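PDB 3HUF: DNA repair and telomere maintenance protein nbs1 from Schizosaccharomyces pombe, which acts as the phosphoprotein-binding adaptor subunit of the MRN complex, which repairs DNA double-strand breaks and maintains telomeres, here represented by its N-terminal FHA and BRCT domains. Local coordinates for residues Q119-E124 with S160-T165; E124-W129 with T140-S145; T165-L170 with S237-H242; I175-Y180 with K206-N211. All blocks are in the same frame, centred on the assembly; numbering follows the deposited sequence.

Contact 1 (Q119-E124 with S160-T165); sequences QFDNPE and SITVGT
The carboxylate of Asp121 is the flat group at the centre of this contact, and its two oxygens have different work. OD2 takes the hydroxyl of Thr162, which donates from OG1, a hydrogen bond whose modelled length of 2.4 Å between OG1 and OD2 is doubtful. OD1 accepts from a water at 3.0 Å, and that water in turn accepts from Gly164 N, also at 3.0 Å. Two looser neighbours lie on one and the same side of the carboxylate plane: Gly164 CA, 4.2 Å from OD1, and Thr165 OG1, 3.8 Å from OD2. With CG anti to the backbone N (chi1 -159°), the acid reaches across from the end of strand 118-120 to the first turn of helix 163-170, and Thr162 comes to meet it from the opposite direction. The amide of Gln119 joins in at one remove: a water gives one hydrogen to its OE1 and the other to Gly164 O, while Gln119 NE2 is bonded to Leu142 O.

Thr162 is the N-cap of helix 163-170, its OG1 also accepting a weak bond of 3.4 Å from Thr165 N. The contact therefore ties the loop after the first BRCT 1 strand to the start of a helix, a corner that binds phosphate in some BRCT domains. An acid set at a helix N-terminus, gripped by a capping hydroxyl and linked through water to a backbone N-H of the first turn, would probably be stabilised in its charged form.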
loop_
_atom_site.group_PDB
_atom_site.type_symbol
_atom_site.label_atom_id
_atom_site.label_comp_id
_atom_site.label_asym_id
_atom_site.label_seq_id
_atom_site.Cartn_x
_atom_site.Cartn_y
_atom_site.Cartn_z
ATOM N N GLN A 119 4.560 4.504 0.214
ATOM C CA GLN A 119 5.452 5.457 -0.434
ATOM C C GLN A 119 5.718 6.628 0.494
ATOM O O GLN A 119 4.804 7.080 1.178
ATOM C CB GLN A 119 4.864 5.961 -1.756
ATOM C CG GLN A 119 5.743 7.031 -2.450
ATOM C CD GLN A 119 5.223 7.413 -3.806
ATOM O OE1 GLN A 119 4.043 7.258 -4.082
ATOM N NE2 GLN A 119 6.101 7.908 -4.670
ATOM N N PHE A 120 6.968 7.099 0.532
ATOM C CA PHE A 120 7.339 8.256 1.336
ATOM C C PHE A 120 7.643 9.414 0.419
ATOM O O PHE A 120 8.088 9.215 -0.704
ATOM C CB PHE A 120 8.572 7.968 2.181
ATOM C CG PHE A 120 8.288 7.154 3.404
ATOM C CD1 PHE A 120 8.068 5.775 3.299
ATOM C CD2 PHE A 120 8.251 7.764 4.662
ATOM C CE1 PHE A 120 7.825 5.005 4.425
ATOM C CE2 PHE A 120 7.989 7.008 5.804
ATOM C CZ PHE A 120 7.768 5.623 5.682
ATOM N N ASP A 121 7.392 10.628 0.890
ATOM C CA ASP A 121 7.615 11.790 0.052
ATOM C C ASP A 121 9.015 12.358 0.239
ATOM O O ASP A 121 9.418 13.259 -0.468
ATOM C CB ASP A 121 6.583 12.859 0.363
ATOM C CG ASP A 121 6.425 13.851 -0.769
ATOM O OD1 ASP A 121 6.761 13.523 -1.943
ATOM O OD2 ASP A 121 5.973 14.958 -0.473
ATOM N N ASN A 122 9.774 11.787 1.165
ATOM C CA ASN A 122 10.998 12.413 1.617
ATOM C C ASN A 122 12.010 11.323 1.930
ATOM O O ASN A 122 11.689 10.375 2.638
ATOM C CB ASN A 122 10.643 13.242 2.862
ATOM C CG ASN A 122 11.810 13.972 3.456
ATOM O OD1 ASN A 122 12.661 13.383 4.120
ATOM N ND2 ASN A 122 11.827 15.283 3.278
ATOM N N PRO A 123 13.230 11.449 1.398
ATOM C CA PRO A 123 14.286 10.449 1.580
ATOM C C PRO A 123 14.772 10.283 3.024
ATOM O O PRO A 123 15.134 9.174 3.423
ATOM C CB PRO A 123 15.427 10.974 0.702
ATOM C CG PRO A 123 14.822 12.033 -0.168
ATOM C CD PRO A 123 13.674 12.585 0.570
ATOM N N GLU A 124 14.795 11.370 3.793
ATOM C CA GLU A 124 15.210 11.305 5.197
ATOM C C GLU A 124 14.117 10.618 6.024
ATOM O O GLU A 124 14.414 9.913 6.984
ATOM C CB GLU A 124 15.580 12.695 5.748
ATOM C CG GLU A 124 16.349 12.656 7.086
ATOM C CD GLU A 124 17.444 13.723 7.231
ATOM O OE1 GLU A 124 17.512 14.690 6.432
ATOM O OE2 GLU A 124 18.261 13.585 8.167
ATOM N N SER A 160 2.766 24.593 1.369
ATOM C CA SER A 160 2.160 23.879 0.252
ATOM C C SER A 160 2.484 22.391 0.283
ATOM O O SER A 160 3.587 22.001 0.688
ATOM C CB SER A 160 2.668 24.449 -1.072
ATOM O OG SER A 160 2.269 25.793 -1.243
ATOM N N ILE A 161 1.538 21.566 -0.167
ATOM C CA ILE A 161 1.811 20.121 -0.337
ATOM C C ILE A 161 2.589 19.872 -1.642
ATOM O O ILE A 161 2.544 20.684 -2.569
ATOM C CB ILE A 161 0.521 19.235 -0.311
ATOM C CG1 ILE A 161 -0.443 19.600 -1.453
ATOM C CG2 ILE A 161 -0.138 19.269 1.084
ATOM C CD1 ILE A 161 -1.572 18.593 -1.662
ATOM N N THR A 162 3.307 18.762 -1.697
ATOM C CA THR A 162 4.126 18.430 -2.857
ATOM C C THR A 162 3.301 17.769 -3.956
ATOM O O THR A 162 2.194 17.292 -3.706
ATOM C CB THR A 162 5.235 17.439 -2.468
ATOM O OG1 THR A 162 4.636 16.238 -1.967
ATOM C CG2 THR A 162 6.170 18.039 -1.412
ATOM N N VAL A 163 3.864 17.739 -5.168
ATOM C CA VAL A 163 3.271 17.038 -6.316
ATOM C C VAL A 163 3.023 15.549 -6.027
ATOM O O VAL A 163 2.040 14.976 -6.498
ATOM C CB VAL A 163 4.160 17.156 -7.574
ATOM C CG1 VAL A 163 3.403 16.693 -8.806
ATOM C CG2 VAL A 163 4.592 18.583 -7.770
ATOM N N GLY A 164 3.911 14.934 -5.247
ATOM C CA GLY A 164 3.747 13.532 -4.864
ATOM C C GLY A 164 2.463 13.345 -4.083
ATOM O O GLY A 164 1.730 12.358 -4.272
ATOM N N THR A 165 2.178 14.317 -3.216
ATOM C CA THR A 165 0.960 14.283 -2.416
ATOM C C THR A 165 -0.273 14.474 -3.285
ATOM O O THR A 165 -1.237 13.727 -3.153
ATOM C CB THR A 165 0.983 15.331 -1.303
ATOM O OG1 THR A 165 2.180 15.167 -0.538
ATOM C CG2 THR A 165 -0.220 15.153 -0.398
HETATM O O HOH W 1 2.490 9.822 -5.129
HETATM O O HOH W 2 6.799 15.138 -4.506
#

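Contact 2 (E124-W129 with T140-S145); sequences EMLSQW and TGLRDS
Leu126 lays its two methyls against the side chains of Thr140 and Leu142 and the main chain of Gly141, joining helix 123-134 to strand 140-141 inside a beta-alpha-beta crossover of the first BRCT domain. The strand is the outermost one of the four-stranded parallel sheet, beside 118-120, and the helix links the two. Since CG is anti to the backbone N (chi1 -178°), the branch extends from the helix down to the strand and splits its work between neighbouring residues. CD2 rests on the main chain of Gly141, 3.8 Å from its C, and is also 3.8 Å from CD2 of Leu142. That leucine slants across the branch and comes equally near its root, its CD2 lying 3.9 Å from Leu126 CB. No hydrogen bond crosses between the segments; the join is apolar, and Phe120 of the adjoining strand 118-120 packs against both Leu126 and Thr140. An alanine at Leu126 would remove both methyls and is likely to open a gap above Gly141, with the CD2 methyl of Leu142 left with only CB of its former neighbour on this side chain. On the other branch, Leu126 CD1 sits 3.7 Å from Thr140 CB and just as close to the hydroxyl oxygen OG1.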
loop_
_atom_site.group_PDB
_atom_site.type_symbol
_atom_site.label_atom_id
_atom_site.label_comp_id
_atom_site.label_asym_id
_atom_site.label_seq_id
_atom_site.Cartn_x
_atom_site.Cartn_y
_atom_site.Cartn_z
ATOM N N GLU A 124 14.795 11.370 3.793
ATOM C CA GLU A 124 15.210 11.305 5.197
ATOM C C GLU A 124 14.117 10.618 6.024
ATOM O O GLU A 124 14.414 9.913 6.984
ATOM C CB GLU A 124 15.580 12.695 5.748
ATOM C CG GLU A 124 16.349 12.656 7.086
ATOM C CD GLU A 124 17.444 13.723 7.231
ATOM O OE1 GLU A 124 17.512 14.690 6.432
ATOM O OE2 GLU A 124 18.261 13.585 8.167
ATOM N N MET A 125 12.864 10.807 5.616
ATOM C CA MET A 125 11.716 10.128 6.201
ATOM C C MET A 125 11.747 8.622 5.910
ATOM O O MET A 125 11.573 7.805 6.808
ATOM C CB MET A 125 10.434 10.724 5.633
ATOM C CG MET A 125 10.001 11.996 6.301
ATOM S SD MET A 125 8.597 11.646 7.351
ATOM C CE MET A 125 7.292 12.404 6.392
ATOM N N LEU A 126 11.974 8.272 4.649
ATOM C CA LEU A 126 12.144 6.889 4.251
ATOM C C LEU A 126 13.255 6.197 5.050
ATOM O O LEU A 126 13.032 5.126 5.583
ATOM C CB LEU A 126 12.410 6.780 2.748
ATOM C CG LEU A 126 12.557 5.363 2.163
ATOM C CD1 LEU A 126 11.386 4.467 2.524
ATOM C CD2 LEU A 126 12.720 5.390 0.671
ATOM N N SER A 127 14.430 6.818 5.163
ATOM C CA SER A 127 15.562 6.200 5.862
ATOM C C SER A 127 15.291 6.038 7.356
ATOM O O SER A 127 15.802 5.118 7.988
ATOM C CB SER A 127 16.831 7.029 5.677
ATOM O OG SER A 127 16.712 8.254 6.381
ATOM N N GLN A 128 14.485 6.924 7.926
ATOM C CA GLN A 128 14.190 6.808 9.336
ATOM C C GLN A 128 13.138 5.716 9.652
ATOM O O GLN A 128 13.244 5.032 10.669
ATOM C CB GLN A 128 13.834 8.178 9.922
ATOM C CG GLN A 128 12.450 8.322 10.481
ATOM C CD GLN A 128 12.336 9.533 11.386
ATOM O OE1 GLN A 128 12.930 10.584 11.117
ATOM N NE2 GLN A 128 11.586 9.389 12.476
ATOM N N TRP A 129 12.177 5.511 8.752
ATOM C CA TRP A 129 11.056 4.619 9.020
ATOM C C TRP A 129 11.104 3.251 8.314
ATOM O O TRP A 129 10.365 2.341 8.696
ATOM C CB TRP A 129 9.739 5.317 8.680
ATOM C CG TRP A 129 9.306 6.376 9.655
ATOM C CD1 TRP A 129 9.313 7.738 9.461
ATOM C CD2 TRP A 129 8.771 6.166 10.972
ATOM N NE1 TRP A 129 8.823 8.378 10.577
ATOM C CE2 TRP A 129 8.472 7.436 11.513
ATOM C CE3 TRP A 129 8.502 5.024 11.742
ATOM C CZ2 TRP A 129 7.942 7.595 12.796
ATOM C CZ3 TRP A 129 7.970 5.187 13.009
ATOM C CH2 TRP A 129 7.698 6.459 13.525
ATOM N N THR A 140 8.484 -0.410 1.210
ATOM C CA THR A 140 8.483 1.046 1.206
ATOM C C THR A 140 9.369 1.530 0.068
ATOM O O THR A 140 10.216 0.767 -0.441
ATOM C CB THR A 140 9.070 1.588 2.499
ATOM O OG1 THR A 140 10.316 0.921 2.748
ATOM C CG2 THR A 140 8.143 1.335 3.681
ATOM N N GLY A 141 9.200 2.798 -0.307
ATOM C CA GLY A 141 9.992 3.402 -1.368
ATOM C C GLY A 141 9.682 4.873 -1.529
ATOM O O GLY A 141 8.816 5.417 -0.835
ATOM N N LEU A 142 10.376 5.495 -2.474
ATOM C CA LEU A 142 10.290 6.919 -2.722
ATOM C C LEU A 142 9.618 7.172 -4.074
ATOM O O LEU A 142 8.759 8.027 -4.198
ATOM C CB LEU A 142 11.711 7.511 -2.747
ATOM C CG LEU A 142 12.016 8.790 -1.958
ATOM C CD1 LEU A 142 11.575 10.075 -2.675
ATOM C CD2 LEU A 142 11.434 8.730 -0.532
ATOM N N ARG A 143 10.007 6.383 -5.069
ATOM C CA ARG A 143 9.553 6.565 -6.454
ATOM C C ARG A 143 8.132 6.069 -6.623
ATOM O O ARG A 143 7.611 5.328 -5.785
ATOM C CB ARG A 143 10.470 5.823 -7.434
ATOM C CG ARG A 143 11.923 6.225 -7.346
ATOM C CD ARG A 143 12.116 7.619 -7.838
ATOM N NE ARG A 143 13.072 8.371 -7.022
ATOM C CZ ARG A 143 12.822 9.561 -6.478
ATOM N NH1 ARG A 143 11.644 10.151 -6.661
ATOM N NH2 ARG A 143 13.756 10.165 -5.758
ATOM N N ASP A 144 7.509 6.469 -7.716
ATOM C CA ASP A 144 6.143 6.064 -7.967
ATOM C C ASP A 144 6.031 4.560 -8.194
ATOM O O ASP A 144 6.887 3.969 -8.820
ATOM C CB ASP A 144 5.597 6.779 -9.205
ATOM C CG ASP A 144 4.138 6.526 -9.384
ATOM O OD1 ASP A 144 3.353 6.988 -8.521
ATOM O OD2 ASP A 144 3.781 5.814 -10.329
ATOM N N SER A 145 4.957 3.959 -7.699
ATOM C CA SER A 145 4.703 2.531 -7.902
ATOM C C SER A 145 3.202 2.307 -8.077
ATOM O O SER A 145 2.395 2.975 -7.443
ATOM C CB SER A 145 5.223 1.727 -6.698
ATOM O OG SER A 145 4.537 0.481 -6.524
#

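Contact 3 (T165-L170 with S237-H242); sequences TMYAFL and SSESHH
Glu239 and His242, one turn apart on helix 238-246, are the two residues that receive the ring of Tyr167. The helix starts after Ser237, its N-cap residue, whose carbonyl takes the N-H of His241. Ser238 follows and stays on the far side of Glu239, where its OG donates to Glu239 OE2 at 2.9 Å, coming from above the carboxylate plane. The bond goes with a bent side chain (chi2 75°) whose acid end leads off from the tyrosine. What Glu239 offers Tyr167 is its inner part: the carbonyl O lies 3.5 Å from CE1, obliquely to the ring, and CB is 4.1 Å from CE2. The ring and carboxylate planes stand 67° apart.

A turn further on, His242 crosses the tyrosine at about a right angle. Its CD2 is 3.1 Å from Tyr167 OH, with the hydroxyl at the edge of the imidazole and in its plane, and CB also lies 3.6 Å from OH. The other side of the imidazole is occupied too, because ND1 is hydrogen-bonded to Glu245. Tyr167 gets there with CG anti to its own N (chi1 -170°), which carries the ring out from helix 163-170 toward helix 238-246.

This is a join between two BRCT domains. Helix 163-170 of BRCT 1 packs with helices 238-246 and 294-302 of BRCT 2, the three-helix interface of tandem BRCT repeats: Leu243 touches Tyr167 and Leu170, Trp298 covers Met166, Phe169 and Leu170, and strand 150-152 backs the helix through Phe151.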
loop_
_atom_site.group_PDB
_atom_site.type_symbol
_atom_site.label_atom_id
_atom_site.label_comp_id
_atom_site.label_asym_id
_atom_site.label_seq_id
_atom_site.Cartn_x
_atom_site.Cartn_y
_atom_site.Cartn_z
ATOM N N THR A 165 2.178 14.317 -3.216
ATOM C CA THR A 165 0.960 14.283 -2.416
ATOM C C THR A 165 -0.273 14.474 -3.285
ATOM O O THR A 165 -1.237 13.727 -3.153
ATOM C CB THR A 165 0.983 15.331 -1.303
ATOM O OG1 THR A 165 2.180 15.167 -0.538
ATOM C CG2 THR A 165 -0.220 15.153 -0.398
ATOM N N MET A 166 -0.220 15.465 -4.177
ATOM C CA MET A 166 -1.326 15.762 -5.080
ATOM C C MET A 166 -1.672 14.539 -5.927
ATOM O O MET A 166 -2.852 14.202 -6.107
ATOM C CB MET A 166 -0.944 16.901 -6.015
ATOM C CG MET A 166 -0.595 18.221 -5.349
ATOM S SD MET A 166 0.206 19.330 -6.539
ATOM C CE MET A 166 0.690 20.702 -5.460
ATOM N N TYR A 167 -0.622 13.897 -6.444
ATOM C CA TYR A 167 -0.739 12.709 -7.257
ATOM C C TYR A 167 -1.347 11.542 -6.495
ATOM O O TYR A 167 -2.269 10.902 -6.999
ATOM C CB TYR A 167 0.616 12.322 -7.846
ATOM C CG TYR A 167 0.515 11.232 -8.889
ATOM C CD1 TYR A 167 -0.420 11.312 -9.931
ATOM C CD2 TYR A 167 1.357 10.121 -8.846
ATOM C CE1 TYR A 167 -0.516 10.319 -10.893
ATOM C CE2 TYR A 167 1.274 9.127 -9.810
ATOM C CZ TYR A 167 0.346 9.227 -10.824
ATOM O OH TYR A 167 0.271 8.211 -11.749
ATOM N N ALA A 168 -0.857 11.292 -5.272
ATOM C CA ALA A 168 -1.412 10.252 -4.420
ATOM C C ALA A 168 -2.895 10.478 -4.149
ATOM O O ALA A 168 -3.699 9.549 -4.240
ATOM C CB ALA A 168 -0.658 10.166 -3.124
ATOM N N PHE A 169 -3.254 11.714 -3.813
ATOM C CA PHE A 169 -4.652 12.076 -3.596
ATOM C C PHE A 169 -5.539 11.720 -4.794
ATOM O O PHE A 169 -6.620 11.139 -4.645
ATOM C CB PHE A 169 -4.747 13.580 -3.331
ATOM C CG PHE A 169 -6.094 14.026 -2.891
ATOM C CD1 PHE A 169 -6.539 13.755 -1.605
ATOM C CD2 PHE A 169 -6.927 14.728 -3.758
ATOM C CE1 PHE A 169 -7.783 14.178 -1.185
ATOM C CE2 PHE A 169 -8.167 15.153 -3.341
ATOM C CZ PHE A 169 -8.600 14.876 -2.058
ATOM N N LEU A 170 -5.066 12.084 -5.984
ATOM C CA LEU A 170 -5.829 11.898 -7.208
ATOM C C LEU A 170 -5.989 10.444 -7.635
ATOM O O LEU A 170 -7.060 10.067 -8.111
ATOM C CB LEU A 170 -5.231 12.725 -8.343
ATOM C CG LEU A 170 -5.574 14.212 -8.259
ATOM C CD1 LEU A 170 -4.663 14.996 -9.164
ATOM C CD2 LEU A 170 -7.021 14.428 -8.647
ATOM N N SER A 237 7.069 12.416 -17.843
ATOM C CA SER A 237 7.051 11.131 -17.192
ATOM C C SER A 237 5.638 10.576 -17.320
ATOM O O SER A 237 4.672 11.334 -17.471
ATOM C CB SER A 237 7.403 11.308 -15.719
ATOM O OG SER A 237 6.430 12.109 -15.067
ATOM N N SER A 238 5.505 9.259 -17.251
ATOM C CA SER A 238 4.184 8.660 -17.367
ATOM C C SER A 238 3.311 8.973 -16.128
ATOM O O SER A 238 2.086 8.927 -16.195
ATOM C CB SER A 238 4.294 7.158 -17.664
ATOM O OG SER A 238 4.869 6.482 -16.575
ATOM N N GLU A 239 3.965 9.324 -15.022
ATOM C CA GLU A 239 3.294 9.731 -13.792
ATOM C C GLU A 239 2.668 11.125 -13.918
ATOM O O GLU A 239 1.512 11.319 -13.536
ATOM C CB GLU A 239 4.273 9.725 -12.608
ATOM C CG GLU A 239 4.772 8.361 -12.212
ATOM C CD GLU A 239 5.807 7.784 -13.157
ATOM O OE1 GLU A 239 6.870 8.393 -13.344
ATOM O OE2 GLU A 239 5.554 6.705 -13.717
ATOM N N SER A 240 3.428 12.089 -14.435
ATOM C CA SER A 240 2.881 13.443 -14.616
ATOM C C SER A 240 1.823 13.472 -15.706
ATOM O O SER A 240 0.826 14.168 -15.570
ATOM C CB SER A 240 3.962 14.514 -14.812
ATOM O OG SER A 240 5.113 13.992 -15.436
ATOM N N HIS A 241 2.031 12.686 -16.763
ATOM C CA HIS A 241 1.015 12.460 -17.806
ATOM C C HIS A 241 -0.271 11.888 -17.189
ATOM O O HIS A 241 -1.376 12.353 -17.478
ATOM C CB HIS A 241 1.545 11.505 -18.893
ATOM C CG HIS A 241 0.526 11.135 -19.931
ATOM N ND1 HIS A 241 0.446 11.764 -21.154
ATOM C CD2 HIS A 241 -0.443 10.187 -19.934
ATOM C CE1 HIS A 241 -0.540 11.237 -21.857
ATOM N NE2 HIS A 241 -1.093 10.276 -21.141
ATOM N N HIS A 242 -0.125 10.886 -16.335
ATOM C CA HIS A 242 -1.297 10.294 -15.710
ATOM C C HIS A 242 -1.977 11.263 -14.739
ATOM O O HIS A 242 -3.200 11.305 -14.659
ATOM C CB HIS A 242 -0.972 8.964 -15.038
ATOM C CG HIS A 242 -2.172 8.279 -14.456
ATOM N ND1 HIS A 242 -3.339 8.097 -15.167
ATOM C CD2 HIS A 242 -2.387 7.735 -13.234
ATOM C CE1 HIS A 242 -4.221 7.471 -14.407
ATOM N NE2 HIS A 242 -3.673 7.249 -13.227
#

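Contact 4 (I175-Y180 with K206-N211); sequences IIDDSY and KNIIKN
Apolar packing of one methyl onto a strand end makes this contact, where Ile208 near the end of helix 198-209 meets the last strand of the first BRCT sheet, 174-176, just as the chain turns into helix 178-184. The CD1 atom of Ile208 does most of the touching. It lies 3.6 Å from Ile175 O and 3.7 Å from Ile176 C, so it rests mainly on main chain, with the CG2 methyl of Ile175 a looser neighbour at 4.3 Å. CG1 stands beside the backbone N of Ile208 (chi1 -73°), and the extended chain beyond it sends CD1 onto the strand.

Strand 174-176 is an outermost strand of the parallel BRCT 1 sheet, and helix 198-209, in the connection leading on to BRCT 2, covers it: Phe205 packs on Ile175, Ala201 on Ile176 and Cys204 on Asp177. Asp177 slides past Ile208 in the opposite direction, with OD1 3.9 Å from CD1. Asp177 is the N-cap of helix 178-184, and its other oxygen, OD2, is the capping acceptor. OD2 accepts Ser179 OG at 2.7 Å on its syn side, 17° out of the carboxylate plane, and takes a weak bond from Ser179 N at 3.2 Å. A leucine at Asp177 would probably leave the Ser179 hydroxyl and backbone N-H without this acceptor. The Ile175 side chain, which points toward helix 198-209, also meets Phe169 of helix 163-170 and Phe215.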
loop_
_atom_site.group_PDB
_atom_site.type_symbol
_atom_site.label_atom_id
_atom_site.label_comp_id
_atom_site.label_asym_id
_atom_site.label_seq_id
_atom_site.Cartn_x
_atom_site.Cartn_y
_atom_site.Cartn_z
ATOM N N ILE A 175 -3.706 8.749 2.164
ATOM C CA ILE A 175 -2.624 9.622 2.578
ATOM C C ILE A 175 -2.479 9.574 4.088
ATOM O O ILE A 175 -3.429 9.755 4.828
ATOM C CB ILE A 175 -2.827 11.066 2.049
ATOM C CG1 ILE A 175 -2.765 11.070 0.508
ATOM C CG2 ILE A 175 -1.790 12.031 2.667
ATOM C CD1 ILE A 175 -3.193 12.382 -0.081
ATOM N N ILE A 176 -1.278 9.283 4.556
ATOM C CA ILE A 176 -1.079 9.192 5.986
ATOM C C ILE A 176 0.020 10.153 6.390
ATOM O O ILE A 176 0.615 10.825 5.536
ATOM C CB ILE A 176 -0.718 7.743 6.403
ATOM C CG1 ILE A 176 0.464 7.227 5.573
ATOM C CG2 ILE A 176 -1.943 6.838 6.267
ATOM C CD1 ILE A 176 0.912 5.826 5.940
ATOM N N ASP A 177 0.300 10.201 7.683
ATOM C CA ASP A 177 1.436 10.952 8.152
ATOM C C ASP A 177 2.148 10.255 9.293
ATOM O O ASP A 177 1.837 9.117 9.635
ATOM C CB ASP A 177 1.056 12.404 8.506
ATOM C CG ASP A 177 0.060 12.516 9.657
ATOM O OD1 ASP A 177 -0.441 13.633 9.847
ATOM O OD2 ASP A 177 -0.226 11.543 10.394
ATOM N N ASP A 178 3.124 10.980 9.834
ATOM C CA ASP A 178 3.931 10.645 11.001
ATOM C C ASP A 178 3.164 9.986 12.149
ATOM O O ASP A 178 3.631 9.011 12.732
ATOM C CB ASP A 178 4.511 11.976 11.509
ATOM C CG ASP A 178 5.787 11.804 12.259
ATOM O OD1 ASP A 178 6.845 11.777 11.591
ATOM O OD2 ASP A 178 5.734 11.732 13.514
ATOM N N SER A 179 1.999 10.535 12.494
ATOM C CA SER A 179 1.202 10.026 13.620
ATOM C C SER A 179 0.751 8.570 13.408
ATOM O O SER A 179 0.724 7.782 14.352
ATOM C CB SER A 179 -0.001 10.947 13.916
ATOM O OG SER A 179 -0.989 10.854 12.894
ATOM N N TYR A 180 0.412 8.207 12.177
ATOM C CA TYR A 180 0.098 6.823 11.870
ATOM C C TYR A 180 1.350 5.934 11.928
ATOM O O TYR A 180 1.294 4.786 12.394
ATOM C CB TYR A 180 -0.594 6.688 10.514
ATOM C CG TYR A 180 -0.907 5.252 10.139
ATOM C CD1 TYR A 180 -1.964 4.558 10.744
ATOM C CD2 TYR A 180 -0.132 4.582 9.206
ATOM C CE1 TYR A 180 -2.240 3.231 10.397
ATOM C CE2 TYR A 180 -0.394 3.265 8.850
ATOM C CZ TYR A 180 -1.454 2.594 9.446
ATOM O OH TYR A 180 -1.684 1.285 9.078
ATOM N N LYS A 206 -8.690 10.770 6.568
ATOM C CA LYS A 206 -9.877 11.592 6.664
ATOM C C LYS A 206 -9.657 12.820 7.554
ATOM O O LYS A 206 -10.200 13.880 7.284
ATOM C CB LYS A 206 -11.076 10.774 7.157
ATOM C CG LYS A 206 -11.529 9.738 6.133
ATOM C CD LYS A 206 -12.848 9.037 6.532
ATOM C CE LYS A 206 -12.944 7.635 5.860
ATOM N NZ LYS A 206 -14.326 7.047 5.936
ATOM N N ASN A 207 -8.852 12.666 8.603
ATOM C CA ASN A 207 -8.605 13.782 9.514
ATOM C C ASN A 207 -7.645 14.781 8.866
ATOM O O ASN A 207 -7.858 15.989 8.969
ATOM C CB ASN A 207 -8.104 13.277 10.882
ATOM C CG ASN A 207 -8.205 14.320 11.958
ATOM O OD1 ASN A 207 -9.313 14.749 12.349
ATOM N ND2 ASN A 207 -7.046 14.744 12.472
ATOM N N ILE A 208 -6.630 14.271 8.153
ATOM C CA ILE A 208 -5.656 15.126 7.449
ATOM C C ILE A 208 -6.310 16.168 6.533
ATOM O O ILE A 208 -6.008 17.380 6.632
ATOM C CB ILE A 208 -4.600 14.305 6.634
ATOM C CG1 ILE A 208 -3.594 13.630 7.564
ATOM C CG2 ILE A 208 -3.870 15.194 5.646
ATOM C CD1 ILE A 208 -2.690 12.589 6.847
ATOM N N ILE A 209 -7.227 15.713 5.679
ATOM C CA ILE A 209 -7.849 16.587 4.681
ATOM C C ILE A 209 -8.919 17.531 5.248
ATOM O O ILE A 209 -9.264 18.523 4.597
ATOM C CB ILE A 209 -8.408 15.788 3.465
ATOM C CG1 ILE A 209 -9.625 14.946 3.873
ATOM C CG2 ILE A 209 -7.307 14.902 2.826
ATOM C CD1 ILE A 209 -10.323 14.276 2.705
ATOM N N LYS A 210 -9.441 17.235 6.442
ATOM C CA LYS A 210 -10.390 18.138 7.144
ATOM C C LYS A 210 -9.754 19.499 7.408
ATOM O O LYS A 210 -8.583 19.565 7.774
ATOM C CB LYS A 210 -10.743 17.550 8.509
ATOM C CG LYS A 210 -12.195 17.334 8.786
ATOM C CD LYS A 210 -12.472 15.838 8.906
ATOM C CE LYS A 210 -13.736 15.588 9.721
ATOM N NZ LYS A 210 -13.633 14.377 10.577
ATOM N N ASN A 211 -10.523 20.574 7.239
ATOM C CA ASN A 211 -10.062 21.963 7.465
ATOM C C ASN A 211 -8.691 22.276 6.837
ATOM O O ASN A 211 -7.899 23.042 7.389
ATOM C CB ASN A 211 -10.031 22.319 8.968
ATOM C CG ASN A 211 -11.309 21.935 9.707
ATOM O OD1 ASN A 211 -12.382 21.827 9.109
ATOM N ND2 ASN A 211 -11.191 21.728 11.024
#

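How the contacts relate
All four contacts draw on the first BRCT domain, but only contact 3 also enters the second, and it is the one at the surface; contacts 1, 2 and 4 are partly buried. Contact 2 nests inside the loop closed by contact 1, and both use helix 123-134 and adjoining strands, yet contact 2 is purely apolar where contact 1 is a polar cap with waters. Contact 4 works at the opposite edge strand of that sheet, again through methyl packing. Helix 163-170 is common to contacts 1 and 3, its start held by polar groups and its middle by an aromatic ring. Asp144, on the 140-145 segment of contact 2, packs against Tyr167 and Glu239 of contact 3.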